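Local coordinates for exotoxin 6 (Staphylococcus aureus subsp. aureus Mu50, PDB 4ZYS), which is a staphylococcal exotoxin of the superantigen-like family, whose members generally act against host immunity, and may bind sugars, at residues Leu13-Tyr17 and Leu171-Leu175; Arg24-Tyr30 and Asp65-Val71. All blocks are in the same frame, centred on the assembly; numbering follows the deposited sequence.

In the fold
Interaction 1 joins the two domains of the toxin. It sets helix 10-17, near the start of the chain, against the loop after strand 166-170 in the beta-grasp domain. Interaction 2 lies wholly in the OB-fold domain, where strands 21-24 and 27-34 meet strands 64-67 and 69-74. Along the chain the order is 13-17, 24-30, 65-71, 171-175, so both halves of interaction 2 fall between those of interaction 1. The centres are 27 Å apart, on opposite sides of the chain's centre, and the nearest atoms are about 13 Å apart. One contact thus shapes the OB barrel, while the other ties the N-terminal helix to the second domain.

Interaction 1: residues Leu13-Tyr17 and Leu171-Leu175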
loop_
_atom_site.group_PDB
_atom_site.type_symbol
_atom_site.label_atom_id
_atom_site.label_comp_id
_atom_site.label_asym_id
_atom_site.label_seq_id
_atom_site.Cartn_x
_atom_site.Cartn_y
_atom_site.Cartn_z
ATOM N N LEU A 13 3.390 14.013 -5.607
ATOM C CA LEU A 13 2.628 13.158 -4.676
ATOM C C LEU A 13 1.174 12.942 -5.176
ATOM O O LEU A 13 0.698 11.813 -5.205
ATOM C CB LEU A 13 2.655 13.760 -3.260
ATOM C CG LEU A 13 4.064 13.936 -2.632
ATOM C CD1 LEU A 13 4.043 14.942 -1.503
ATOM C CD2 LEU A 13 4.645 12.631 -2.152
ATOM N N LYS A 14 0.522 13.990 -5.667
ATOM C CA LYS A 14 -0.820 13.872 -6.226
ATOM C C LYS A 14 -0.822 12.918 -7.430
ATOM O O LYS A 14 -1.641 12.002 -7.464
ATOM C CB LYS A 14 -1.386 15.240 -6.629
ATOM C CG LYS A 14 -2.914 15.258 -6.667
ATOM C CD LYS A 14 -3.439 16.539 -7.284
ATOM C CE LYS A 14 -4.948 16.609 -7.361
ATOM N NZ LYS A 14 -5.517 15.787 -8.477
ATOM N N HIS A 15 0.106 13.122 -8.388
ATOM C CA HIS A 15 0.209 12.313 -9.597
ATOM C C HIS A 15 0.427 10.824 -9.241
ATOM O O HIS A 15 -0.320 9.952 -9.705
ATOM C CB HIS A 15 1.336 12.843 -10.512
ATOM C CG HIS A 15 1.526 12.004 -11.732
ATOM N ND1 HIS A 15 0.660 12.104 -12.827
ATOM C CD2 HIS A 15 2.412 11.004 -11.962
ATOM C CE1 HIS A 15 1.090 11.203 -13.702
ATOM N NE2 HIS A 15 2.139 10.514 -13.226
ATOM N N TYR A 16 1.410 10.551 -8.368
ATOM C CA TYR A 16 1.741 9.196 -7.938
ATOM C C TYR A 16 0.544 8.525 -7.263
ATOM O O TYR A 16 0.167 7.411 -7.657
ATOM C CB TYR A 16 2.969 9.217 -6.996
ATOM C CG TYR A 16 3.401 7.845 -6.543
ATOM C CD1 TYR A 16 4.169 7.030 -7.364
ATOM C CD2 TYR A 16 3.009 7.343 -5.306
ATOM C CE1 TYR A 16 4.550 5.758 -6.964
ATOM C CE2 TYR A 16 3.390 6.072 -4.890
ATOM C CZ TYR A 16 4.151 5.279 -5.728
ATOM O OH TYR A 16 4.526 4.025 -5.331
ATOM N N TYR A 17 -0.087 9.213 -6.279
ATOM C CA TYR A 17 -1.192 8.643 -5.521
ATOM C C TYR A 17 -2.540 8.673 -6.273
ATOM O O TYR A 17 -3.483 8.054 -5.791
ATOM C CB TYR A 17 -1.274 9.267 -4.129
ATOM C CG TYR A 17 -0.182 8.673 -3.259
ATOM C CD1 TYR A 17 -0.236 7.339 -2.858
ATOM C CD2 TYR A 17 0.992 9.382 -2.995
ATOM C CE1 TYR A 17 0.798 6.759 -2.136
ATOM C CE2 TYR A 17 2.027 8.814 -2.261
ATOM C CZ TYR A 17 1.919 7.507 -1.817
ATOM O OH TYR A 17 2.941 6.924 -1.099
ATOM N N LEU A 171 3.216 11.912 5.363
ATOM C CA LEU A 171 2.427 12.285 4.189
ATOM C C LEU A 171 3.171 13.159 3.198
ATOM O O LEU A 171 2.757 13.244 2.029
ATOM C CB LEU A 171 1.128 12.983 4.626
ATOM C CG LEU A 171 0.020 12.035 5.147
ATOM C CD1 LEU A 171 -1.264 12.817 5.516
ATOM C CD2 LEU A 171 -0.319 10.955 4.114
ATOM N N SER A 172 4.261 13.809 3.638
ATOM C CA SER A 172 5.040 14.715 2.788
ATOM C C SER A 172 6.008 13.956 1.869
ATOM O O SER A 172 6.640 14.575 1.009
ATOM C CB SER A 172 5.788 15.751 3.636
ATOM O OG SER A 172 6.852 15.174 4.365
ATOM N N GLN A 173 6.120 12.622 2.032
ATOM C CA GLN A 173 6.981 11.785 1.172
ATOM C C GLN A 173 6.195 10.633 0.658
ATOM O O GLN A 173 5.232 10.253 1.325
ATOM C CB GLN A 173 8.192 11.217 1.972
ATOM C CG GLN A 173 9.138 12.237 2.617
ATOM C CD GLN A 173 9.900 13.083 1.616
ATOM O OE1 GLN A 173 10.196 12.658 0.490
ATOM N NE2 GLN A 173 10.259 14.293 2.024
ATOM N N LYS A 174 6.633 9.984 -0.444
ATOM C CA LYS A 174 6.035 8.698 -0.835
ATOM C C LYS A 174 6.403 7.700 0.262
ATOM O O LYS A 174 7.402 7.925 0.949
ATOM C CB LYS A 174 6.578 8.187 -2.189
ATOM C CG LYS A 174 6.199 9.008 -3.425
ATOM C CD LYS A 174 6.404 8.235 -4.707
ATOM C CE LYS A 174 7.821 8.112 -5.200
ATOM N NZ LYS A 174 7.906 7.167 -6.349
ATOM N N LEU A 175 5.665 6.589 0.418
ATOM C CA LEU A 175 6.045 5.543 1.381
ATOM C C LEU A 175 7.414 4.982 0.984
ATOM O O LEU A 175 7.682 4.874 -0.224
ATOM C CB LEU A 175 4.991 4.424 1.372
ATOM C CG LEU A 175 5.240 3.170 2.221
ATOM C CD1 LEU A 175 5.258 3.499 3.690
ATOM C CD2 LEU A 175 4.182 2.104 1.928
#
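The Lys174 side chain crosses that of Tyr16 at about a right angle and puts CD over one ring face. Lys174 CD sits 3.4 Å from the Tyr16 ring centroid, almost on the normal, in a CH-pi contact. The bend at chi3 (-77°) carries Lys174 NZ past the CD1-CE1 side of the Tyr16 ring, 4.2 Å from its centroid, an off-centre cation-pi contact. The polar ends of both residues turn to Glu76: Tyr16 OH is hydrogen-bonded to it, and Lys174 NZ forms a long, weak ion pair.

A single hydrogen bond joins the segments. Leu175 N donates to Tyr17 OH at 3.1 Å, with a fairly straight N-H...O angle of 160°. The amide comes in at the ring edge, near its plane. Tyr17 OH also bonds Asp134, so two partners grip this hydroxyl.

Leu13 adds van der Waals packing, mostly on backbone. Leu13 CD1 lies 3.6 Å from Ser172 O, and Leu13 CD2 3.7 Å from Lys174 N and 4.1 Å from Lys174 CG.

The loop is also tied to helix 130-145, through Gln173 O and Arg138. An N-terminal helix packed against the beta-grasp domain is characteristic of the two-domain superantigen and superantigen-like toxin fold.

Interaction 2: residues Arg24-Tyr30 and Asp65-Val71; sequences RKNVTGY and DNSNIDV
Arg24-Tyr30 runs antiparallel to Asp65-Val71, and both segments turn a corner, at Lys25-Asn26 and at Asn68. Strands 27-30 and 65-67 lie 162° apart in direction, but 27-30 and 69-71 are close to perpendicular, at 89°. Arg24 and Val71 form one hydrogen-bonded pair, with Val71 N to Arg24 O at 2.8 Å. Gly29 and Asn66 form another, with Asn66 N to Gly29 O also at 2.8 Å. Between them Val27 N donates to Ile69 O, while the return bond from Ile69 N is weak. The register slips by one residue between Val27 and Gly29, a beta bulge. Such sharply bent strands let the sheet of an OB fold close into a barrel.

Asp70 OD1 accepts Asn26 N at 2.8 Å, nearly along its C-O axis, at the corner of the facing segment. Thr93 OG1 also bonds Asp70 OD1, and Lys125 forms a salt bridge with OD2. Thr28 OG1 donates to Ser67 OG at 2.6 Å, and Ser67 OG in turn donates to Asp65 OD1, at its syn lone pair. Asp65 CA makes a CH-pi contact over one face of the Tyr30 ring, 4.2 Å from its centroid and offset toward the rim. Val27 CG2 touches Ile69 CG1 and Val71 CG1, each at 4.2 Å. A chi1 of 56° turns Ile69 CG1 toward the facing strand, 3.3 Å from Val27 O, and Ile69 CD1 reaches on to Gly29 N.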
loop_
_atom_site.group_PDB
_atom_site.type_symbol
_atom_site.label_atom_id
_atom_site.label_comp_id
_atom_site.label_asym_id
_atom_site.label_seq_id
_atom_site.Cartn_x
_atom_site.Cartn_y
_atom_site.Cartn_z
ATOM N N ARG A 24 -5.504 -7.983 -7.471
ATOM C CA ARG A 24 -6.139 -9.286 -7.639
ATOM C C ARG A 24 -5.764 -10.194 -6.502
ATOM O O ARG A 24 -4.618 -10.180 -6.044
ATOM C CB ARG A 24 -5.755 -9.964 -8.969
ATOM C CG ARG A 24 -6.340 -9.377 -10.238
ATOM C CD ARG A 24 -7.849 -9.500 -10.433
ATOM N NE ARG A 24 -8.241 -8.916 -11.720
ATOM C CZ ARG A 24 -8.447 -7.618 -11.931
ATOM N NH1 ARG A 24 -8.328 -6.747 -10.937
ATOM N NH2 ARG A 24 -8.791 -7.183 -13.132
ATOM N N LYS A 25 -6.712 -11.030 -6.087
ATOM C CA LYS A 25 -6.527 -11.977 -4.992
ATOM C C LYS A 25 -6.479 -13.422 -5.474
ATOM O O LYS A 25 -7.224 -13.799 -6.383
ATOM C CB LYS A 25 -7.651 -11.818 -3.953
ATOM C CG LYS A 25 -7.662 -10.420 -3.322
ATOM C CD LYS A 25 -8.804 -10.194 -2.368
ATOM C CE LYS A 25 -8.741 -8.771 -1.857
ATOM N NZ LYS A 25 -9.750 -8.477 -0.807
ATOM N N ASN A 26 -5.622 -14.238 -4.825
ATOM C CA ASN A 26 -5.447 -15.674 -5.061
ATOM C C ASN A 26 -4.992 -15.917 -6.495
ATOM O O ASN A 26 -5.724 -16.498 -7.309
ATOM C CB ASN A 26 -6.765 -16.420 -4.754
ATOM C CG ASN A 26 -6.647 -17.899 -4.554
ATOM O OD1 ASN A 26 -5.578 -18.455 -4.263
ATOM N ND2 ASN A 26 -7.794 -18.537 -4.582
ATOM N N VAL A 27 -3.807 -15.401 -6.823
ATOM C CA VAL A 27 -3.264 -15.530 -8.172
ATOM C C VAL A 27 -1.913 -16.236 -8.091
ATOM O O VAL A 27 -1.497 -16.624 -6.993
ATOM C CB VAL A 27 -3.187 -14.162 -8.928
ATOM C CG1 VAL A 27 -4.581 -13.573 -9.140
ATOM C CG2 VAL A 27 -2.273 -13.159 -8.210
ATOM N N THR A 28 -1.262 -16.450 -9.258
ATOM C CA THR A 28 0.050 -17.074 -9.366
ATOM C C THR A 28 1.118 -16.067 -9.776
ATOM O O THR A 28 0.957 -15.313 -10.745
ATOM C CB THR A 28 0.039 -18.237 -10.357
ATOM O OG1 THR A 28 -0.915 -19.205 -9.923
ATOM C CG2 THR A 28 1.404 -18.894 -10.500
ATOM N N GLY A 29 2.222 -16.130 -9.051
ATOM C CA GLY A 29 3.434 -15.383 -9.323
ATOM C C GLY A 29 4.631 -16.317 -9.302
ATOM O O GLY A 29 4.647 -17.298 -8.556
ATOM N N TYR A 30 5.620 -16.048 -10.149
ATOM C CA TYR A 30 6.864 -16.811 -10.215
ATOM C C TYR A 30 7.966 -15.947 -9.673
ATOM O O TYR A 30 8.297 -14.929 -10.250
ATOM C CB TYR A 30 7.166 -17.293 -11.650
ATOM C CG TYR A 30 6.317 -18.480 -12.052
ATOM C CD1 TYR A 30 4.999 -18.311 -12.468
ATOM C CD2 TYR A 30 6.814 -19.777 -11.974
ATOM C CE1 TYR A 30 4.214 -19.397 -12.851
ATOM C CE2 TYR A 30 6.028 -20.874 -12.334
ATOM C CZ TYR A 30 4.729 -20.677 -12.781
ATOM O OH TYR A 30 3.929 -21.740 -13.155
ATOM N N ASP A 65 6.984 -21.055 -8.487
ATOM C CA ASP A 65 5.546 -20.899 -8.377
ATOM C C ASP A 65 5.057 -20.612 -6.959
ATOM O O ASP A 65 5.247 -21.425 -6.051
ATOM C CB ASP A 65 4.852 -22.179 -8.903
ATOM C CG ASP A 65 3.323 -22.160 -8.943
ATOM O OD1 ASP A 65 2.726 -21.181 -8.474
ATOM O OD2 ASP A 65 2.736 -23.122 -9.444
ATOM N N ASN A 66 4.360 -19.467 -6.804
ATOM C CA ASN A 66 3.627 -19.044 -5.611
ATOM C C ASN A 66 2.191 -18.852 -6.064
ATOM O O ASN A 66 1.905 -17.866 -6.740
ATOM C CB ASN A 66 4.208 -17.761 -5.003
ATOM C CG ASN A 66 5.530 -17.955 -4.309
ATOM O OD1 ASN A 66 5.597 -18.145 -3.091
ATOM N ND2 ASN A 66 6.605 -17.933 -5.072
ATOM N N SER A 67 1.303 -19.811 -5.780
ATOM C CA SER A 67 -0.084 -19.729 -6.260
ATOM C C SER A 67 -1.114 -19.397 -5.171
ATOM O O SER A 67 -2.303 -19.697 -5.340
ATOM C CB SER A 67 -0.473 -21.033 -6.951
ATOM O OG SER A 67 0.029 -21.029 -8.276
ATOM N N ASN A 68 -0.681 -18.737 -4.092
ATOM C CA ASN A 68 -1.548 -18.373 -2.960
ATOM C C ASN A 68 -1.289 -16.903 -2.591
ATOM O O ASN A 68 -1.102 -16.565 -1.423
ATOM C CB ASN A 68 -1.217 -19.315 -1.774
ATOM C CG ASN A 68 0.237 -19.197 -1.288
ATOM O OD1 ASN A 68 1.180 -18.858 -2.045
ATOM N ND2 ASN A 68 0.438 -19.390 0.007
ATOM N N ILE A 69 -1.207 -16.036 -3.590
ATOM C CA ILE A 69 -0.834 -14.661 -3.312
ATOM C C ILE A 69 -1.900 -13.692 -3.746
ATOM O O ILE A 69 -2.738 -14.001 -4.601
ATOM C CB ILE A 69 0.552 -14.299 -3.973
ATOM C CG1 ILE A 69 0.577 -14.546 -5.498
ATOM C CG2 ILE A 69 1.706 -15.008 -3.288
ATOM C CD1 ILE A 69 1.502 -13.618 -6.314
ATOM N N ASP A 70 -1.861 -12.501 -3.136
ATOM C CA ASP A 70 -2.668 -11.349 -3.524
ATOM C C ASP A 70 -1.708 -10.300 -3.990
ATOM O O ASP A 70 -0.594 -10.217 -3.471
ATOM C CB ASP A 70 -3.552 -10.824 -2.378
ATOM C CG ASP A 70 -4.586 -11.811 -1.878
ATOM O OD1 ASP A 70 -4.801 -12.849 -2.558
ATOM O OD2 ASP A 70 -5.155 -11.571 -0.792
ATOM N N VAL A 71 -2.102 -9.502 -4.987
ATOM C CA VAL A 71 -1.211 -8.468 -5.491
ATOM C C VAL A 71 -1.947 -7.146 -5.515
ATOM O O VAL A 71 -3.152 -7.099 -5.755
ATOM C CB VAL A 71 -0.548 -8.808 -6.871
ATOM C CG1 VAL A 71 0.247 -10.110 -6.792
ATOM C CG2 VAL A 71 -1.575 -8.870 -8.006
#